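Local coordinates for protein chitinase A (Cycas revoluta, PDB 4MNK) that probably hydrolyses chitin, as a plant class V chitinase of glycosyl hydrolase family 18, and is seen here with bound N-acetylglucosamine oligosaccharide, at residues Ile238-Asn250 against Ala259-Phe271. Sequence-based numbering, arbitrary orientation. Where two conformers were deposited one is given.
With NAG (2-acetamido-2-deoxy-beta-D-glucopyranose), chain B.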
loop_
_atom_site.group_PDB
_atom_site.type_symbol
_atom_site.label_atom_id
_atom_site.label_comp_id
_atom_site.label_asym_id
_atom_site.label_seq_id
_atom_site.Cartn_x
_atom_site.Cartn_y
_atom_site.Cartn_z
ATOM N N ILE A 238 -5.168 0.676 4.276
ATOM C CA ILE A 238 -5.609 1.795 5.101
ATOM C C ILE A 238 -4.442 2.781 5.177
ATOM O O ILE A 238 -3.324 2.388 5.530
ATOM C CB ILE A 238 -6.008 1.336 6.531
ATOM C CG1 ILE A 238 -7.091 0.246 6.476
ATOM C CG2 ILE A 238 -6.458 2.534 7.382
ATOM C CD1 ILE A 238 -7.391 -0.430 7.806
ATOM N N PRO A 239 -4.686 4.060 4.836
ATOM C CA PRO A 239 -3.596 5.032 4.869
ATOM C C PRO A 239 -3.283 5.529 6.279
ATOM O O PRO A 239 -4.192 5.701 7.101
ATOM C CB PRO A 239 -4.139 6.178 4.018
ATOM C CG PRO A 239 -5.608 6.129 4.233
ATOM C CD PRO A 239 -5.959 4.673 4.406
ATOM N N LEU A 240 -1.998 5.747 6.548
ATOM C CA LEU A 240 -1.561 6.378 7.793
ATOM C C LEU A 240 -1.213 7.849 7.562
ATOM O O LEU A 240 -0.498 8.474 8.350
ATOM C CB LEU A 240 -0.393 5.608 8.417
ATOM C CG LEU A 240 -0.766 4.237 8.983
ATOM C CD1 LEU A 240 0.473 3.512 9.479
ATOM C CD2 LEU A 240 -1.807 4.354 10.092
ATOM N N PHE A 241 -1.746 8.388 6.470
ATOM C CA PHE A 241 -1.628 9.792 6.131
ATOM C C PHE A 241 -3.000 10.292 5.709
ATOM O O PHE A 241 -3.878 9.500 5.349
ATOM C CB PHE A 241 -0.626 9.985 4.985
ATOM C CG PHE A 241 -1.085 9.405 3.672
ATOM C CD1 PHE A 241 -0.863 8.065 3.369
ATOM C CD2 PHE A 241 -1.758 10.195 2.741
ATOM C CE1 PHE A 241 -1.298 7.522 2.162
ATOM C CE2 PHE A 241 -2.196 9.657 1.531
ATOM C CZ PHE A 241 -1.965 8.319 1.243
ATOM N N GLY A 242 -3.172 11.607 5.752
ATOM C CA GLY A 242 -4.381 12.247 5.264
ATOM C C GLY A 242 -4.077 13.139 4.080
ATOM O O GLY A 242 -2.918 13.476 3.827
ATOM N N ARG A 243 -5.124 13.501 3.346
ATOM C CA ARG A 243 -5.018 14.465 2.258
ATOM C C ARG A 243 -5.534 15.814 2.737
ATOM O O ARG A 243 -6.588 15.894 3.377
ATOM C CB ARG A 243 -5.794 13.991 1.028
ATOM C CG ARG A 243 -5.173 12.798 0.315
ATOM C CD ARG A 243 -4.024 13.231 -0.572
ATOM N NE ARG A 243 -3.268 12.092 -1.081
ATOM C CZ ARG A 243 -2.044 12.177 -1.590
ATOM N NH1 ARG A 243 -1.427 13.351 -1.662
ATOM N NH2 ARG A 243 -1.434 11.085 -2.025
ATOM N N SER A 244 -4.785 16.866 2.428
ATOM C CA SER A 244 -5.084 18.192 2.949
ATOM C C SER A 244 -5.380 19.204 1.855
ATOM O O SER A 244 -4.864 19.106 0.734
ATOM C CB SER A 244 -3.924 18.691 3.809
ATOM O OG SER A 244 -2.772 18.872 3.011
ATOM N N TRP A 245 -6.198 20.186 2.218
ATOM C CA TRP A 245 -6.598 21.276 1.344
ATOM C C TRP A 245 -6.433 22.593 2.086
ATOM O O TRP A 245 -6.438 22.628 3.323
ATOM C CB TRP A 245 -8.083 21.168 1.012
ATOM C CG TRP A 245 -8.527 20.135 0.024
ATOM C CD1 TRP A 245 -8.796 20.333 -1.300
ATOM C CD2 TRP A 245 -8.847 18.765 0.294
ATOM N NE1 TRP A 245 -9.233 19.168 -1.877
ATOM C CE2 TRP A 245 -9.273 18.189 -0.922
ATOM C CE3 TRP A 245 -8.789 17.960 1.439
ATOM C CZ2 TRP A 245 -9.656 16.849 -1.023
ATOM C CZ3 TRP A 245 -9.164 16.623 1.334
ATOM C CH2 TRP A 245 -9.590 16.083 0.110
ATOM N N LEU A 246 -6.318 23.676 1.322
ATOM C CA LEU A 246 -6.517 25.019 1.850
ATOM C C LEU A 246 -7.950 25.436 1.542
ATOM O O LEU A 246 -8.395 25.342 0.394
ATOM C CB LEU A 246 -5.523 26.010 1.239
ATOM C CG LEU A 246 -4.035 25.753 1.501
ATOM C CD1 LEU A 246 -3.178 26.773 0.769
ATOM C CD2 LEU A 246 -3.720 25.764 2.991
ATOM N N LEU A 247 -8.671 25.878 2.568
ATOM C CA LEU A 247 -10.073 26.260 2.426
ATOM C C LEU A 247 -10.224 27.616 1.759
ATOM O O LEU A 247 -9.436 28.533 2.009
ATOM C CB LEU A 247 -10.769 26.275 3.789
ATOM C CG LEU A 247 -10.881 24.943 4.535
ATOM C CD1 LEU A 247 -11.341 25.179 5.960
ATOM C CD2 LEU A 247 -11.815 23.978 3.819
ATOM N N LYS A 248 -11.241 27.737 0.911
ATOM C CA LYS A 248 -11.575 29.017 0.294
ATOM C C LYS A 248 -12.118 29.987 1.344
ATOM O O LYS A 248 -11.775 31.171 1.335
ATOM C CB LYS A 248 -12.580 28.828 -0.848
ATOM C CG LYS A 248 -12.784 30.074 -1.711
ATOM C CD LYS A 248 -13.641 29.792 -2.942
ATOM C CE LYS A 248 -12.828 29.192 -4.084
ATOM N NZ LYS A 248 -13.674 28.897 -5.275
ATOM N N ASN A 249 -12.956 29.470 2.242
ATOM C CA ASN A 249 -13.544 30.252 3.330
ATOM C C ASN A 249 -13.443 29.507 4.656
ATOM O O ASN A 249 -13.814 28.333 4.741
ATOM C CB ASN A 249 -15.011 30.578 3.030
ATOM C CG ASN A 249 -15.200 31.243 1.681
ATOM O OD1 ASN A 249 -14.593 32.276 1.395
ATOM N ND2 ASN A 249 -16.046 30.653 0.845
ATOM N N ASN A 250 -12.956 30.198 5.684
ATOM C CA ASN A 250 -12.729 29.594 7.003
ATOM C C ASN A 250 -13.996 29.216 7.775
ATOM O O ASN A 250 -13.923 28.516 8.788
ATOM C CB ASN A 250 -11.834 30.494 7.865
ATOM C CG ASN A 250 -10.393 30.521 7.388
ATOM O OD1 ASN A 250 -10.078 30.056 6.293
ATOM N ND2 ASN A 250 -9.511 31.073 8.212
ATOM N N ALA A 259 -12.317 24.638 -1.877
ATOM C CA ALA A 259 -10.885 24.687 -1.583
ATOM C C ALA A 259 -10.095 25.388 -2.689
ATOM O O ALA A 259 -10.571 25.510 -3.824
ATOM C CB ALA A 259 -10.352 23.284 -1.352
ATOM N N VAL A 260 -8.885 25.836 -2.356
ATOM C CA VAL A 260 -8.059 26.628 -3.279
ATOM C C VAL A 260 -6.681 26.026 -3.594
ATOM O O VAL A 260 -5.853 26.660 -4.259
ATOM C CB VAL A 260 -7.901 28.102 -2.801
ATOM C CG1 VAL A 260 -9.230 28.839 -2.892
ATOM C CG2 VAL A 260 -7.342 28.165 -1.381
ATOM N N GLY A 261 -6.438 24.806 -3.121
ATOM C CA GLY A 261 -5.178 24.120 -3.387
ATOM C C GLY A 261 -4.756 23.180 -2.277
ATOM O O GLY A 261 -5.513 22.935 -1.333
ATOM N N ALA A 262 -3.538 22.661 -2.397
ATOM C CA ALA A 262 -2.986 21.704 -1.444
ATOM C C ALA A 262 -2.657 22.343 -0.104
ATOM O O ALA A 262 -2.068 23.422 -0.046
ATOM C CB ALA A 262 -1.742 21.042 -2.026
ATOM N N GLY A 263 -3.047 21.666 0.971
ATOM C CA GLY A 263 -2.607 22.042 2.307
ATOM C C GLY A 263 -1.225 21.469 2.568
ATOM O O GLY A 263 -0.589 20.934 1.656
ATOM N N PRO A 264 -0.741 21.574 3.817
ATOM C CA PRO A 264 0.553 20.979 4.153
ATOM C C PRO A 264 0.444 19.453 4.222
ATOM O O PRO A 264 -0.623 18.946 4.554
ATOM C CB PRO A 264 0.846 21.552 5.541
ATOM C CG PRO A 264 -0.498 21.831 6.129
ATOM C CD PRO A 264 -1.384 22.216 4.982
ATOM N N VAL A 265 1.491 18.705 3.873
ATOM C CA VAL A 265 2.690 19.193 3.206
ATOM C C VAL A 265 2.559 18.730 1.762
ATOM O O VAL A 265 2.550 17.525 1.491
ATOM C CB VAL A 265 3.968 18.593 3.844
ATOM C CG1 VAL A 265 5.213 18.942 3.027
ATOM C CG2 VAL A 265 4.115 19.053 5.291
ATOM N N ASP A 266 2.422 19.687 0.847
ATOM C CA ASP A 266 2.123 19.402 -0.558
ATOM C C ASP A 266 0.926 18.444 -0.701
ATOM O O ASP A 266 0.922 17.550 -1.550
ATOM C CB ASP A 266 3.368 18.869 -1.290
ATOM C CG ASP A 266 3.276 19.025 -2.802
ATOM O OD1 ASP A 266 2.374 19.742 -3.290
ATOM O OD2 ASP A 266 4.117 18.428 -3.508
ATOM N N GLY A 267 -0.078 18.631 0.154
ATOM C CA GLY A 267 -1.328 17.882 0.062
ATOM C C GLY A 267 -1.429 16.608 0.883
ATOM O O GLY A 267 -2.456 15.936 0.839
ATOM N N ALA A 268 -0.379 16.274 1.630
ATOM C CA ALA A 268 -0.378 15.068 2.461
ATOM C C ALA A 268 0.234 15.307 3.836
ATOM O O ALA A 268 1.284 15.946 3.957
ATOM C CB ALA A 268 0.338 13.930 1.751
ATOM N N LEU A 269 -0.410 14.757 4.860
ATOM C CA LEU A 269 0.022 14.939 6.237
ATOM C C LEU A 269 -0.031 13.602 6.966
ATOM O O LEU A 269 -1.048 12.914 6.919
ATOM C CB LEU A 269 -0.892 15.948 6.928
ATOM C CG LEU A 269 -0.322 16.695 8.129
ATOM C CD1 LEU A 269 0.951 17.434 7.740
ATOM C CD2 LEU A 269 -1.353 17.657 8.698
ATOM N N SER A 270 1.062 13.236 7.635
ATOM C CA SER A 270 1.122 11.970 8.374
ATOM C C SER A 270 0.118 11.987 9.522
ATOM O O SER A 270 -0.216 13.057 10.044
ATOM C CB SER A 270 2.525 11.734 8.926
ATOM O OG SER A 270 2.781 12.586 10.028
ATOM N N PHE A 271 -0.359 10.810 9.921
ATOM C CA PHE A 271 -1.256 10.714 11.070
ATOM C C PHE A 271 -0.664 11.393 12.305
ATOM O O PHE A 271 -1.366 12.112 13.013
ATOM C CB PHE A 271 -1.609 9.258 11.376
ATOM C CG PHE A 271 -2.568 9.100 12.521
ATOM C CD1 PHE A 271 -2.126 8.640 13.755
ATOM C CD2 PHE A 271 -3.913 9.423 12.368
ATOM C CE1 PHE A 271 -3.013 8.498 14.818
ATOM C CE2 PHE A 271 -4.807 9.285 13.426
ATOM C CZ PHE A 271 -4.354 8.819 14.651
HETATM C C1 NAG B . 4.446 7.665 -1.444
HETATM C C2 NAG B . 4.666 8.680 -0.329
HETATM C C3 NAG B . 5.846 9.591 -0.658
HETATM C C4 NAG B . 7.091 8.803 -1.083
HETATM C C5 NAG B . 6.755 7.651 -2.045
HETATM C C6 NAG B . 7.933 6.690 -2.204
HETATM C C7 NAG B . 2.701 9.314 0.975
HETATM C C8 NAG B . 1.501 10.208 1.064
HETATM N N2 NAG B . 3.469 9.471 -0.102
HETATM O O3 NAG B . 6.142 10.377 0.476
HETATM O O4 NAG B . 7.995 9.680 -1.726
HETATM O O5 NAG B . 5.626 6.905 -1.617
HETATM O O6 NAG B . 8.169 6.000 -0.995
HETATM O O7 NAG B . 2.928 8.495 1.867
HETATM O O HOH W 1 -4.584 16.787 -0.843
#
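The F241 ring carries the sugar's acetamide methyl, NAG C8, centred 3.6 Å above one face, while the methyl of A268 comes in obliquely near CD2; A268 CB is 4.0 Å from NAG C8. With chi1 at 67°, CG sits between the backbone N and the carbonyl carbon, which leads the ring away from the partner strand and under the acetamide methyl. A leucine here would probably lose the flat floor under that acetamide methyl, leaving it freer to shift. The R243 guanidinium lies oblique to the same A268 methyl, and its NE is paired in a salt bridge with D193. Further along, the W245 indole meets A259 obliquely, CD1 to CB 3.3 Å; its NE1 is hydrogen-bonded to E199 O, and the ring meets W301, planes at about 75°.

These side chains ride on an antiparallel pairing in which one strand of the family 18 TIM barrel, 234-247, runs on past the barrel and is joined by 262-270, F241, R243 and A268 lining the glycan pocket. G242 and L269 exchange both backbone hydrogen bonds, G242 N to L269 O being 2.8 Å and nearly straight at 170°. On its way to A268 the partner strand loops out from G263, closing with a type I' turn from V265 to A268; S244 OG donates to P264 O, just before the turn, at 2.6 Å and from above the carbonyl plane. The same loop is tied by S244 N to G267 O and by a water that donates to both S244 O and G267 O. Beyond it, V260 N hydrogen-bonds to L246 O at 2.8 Å.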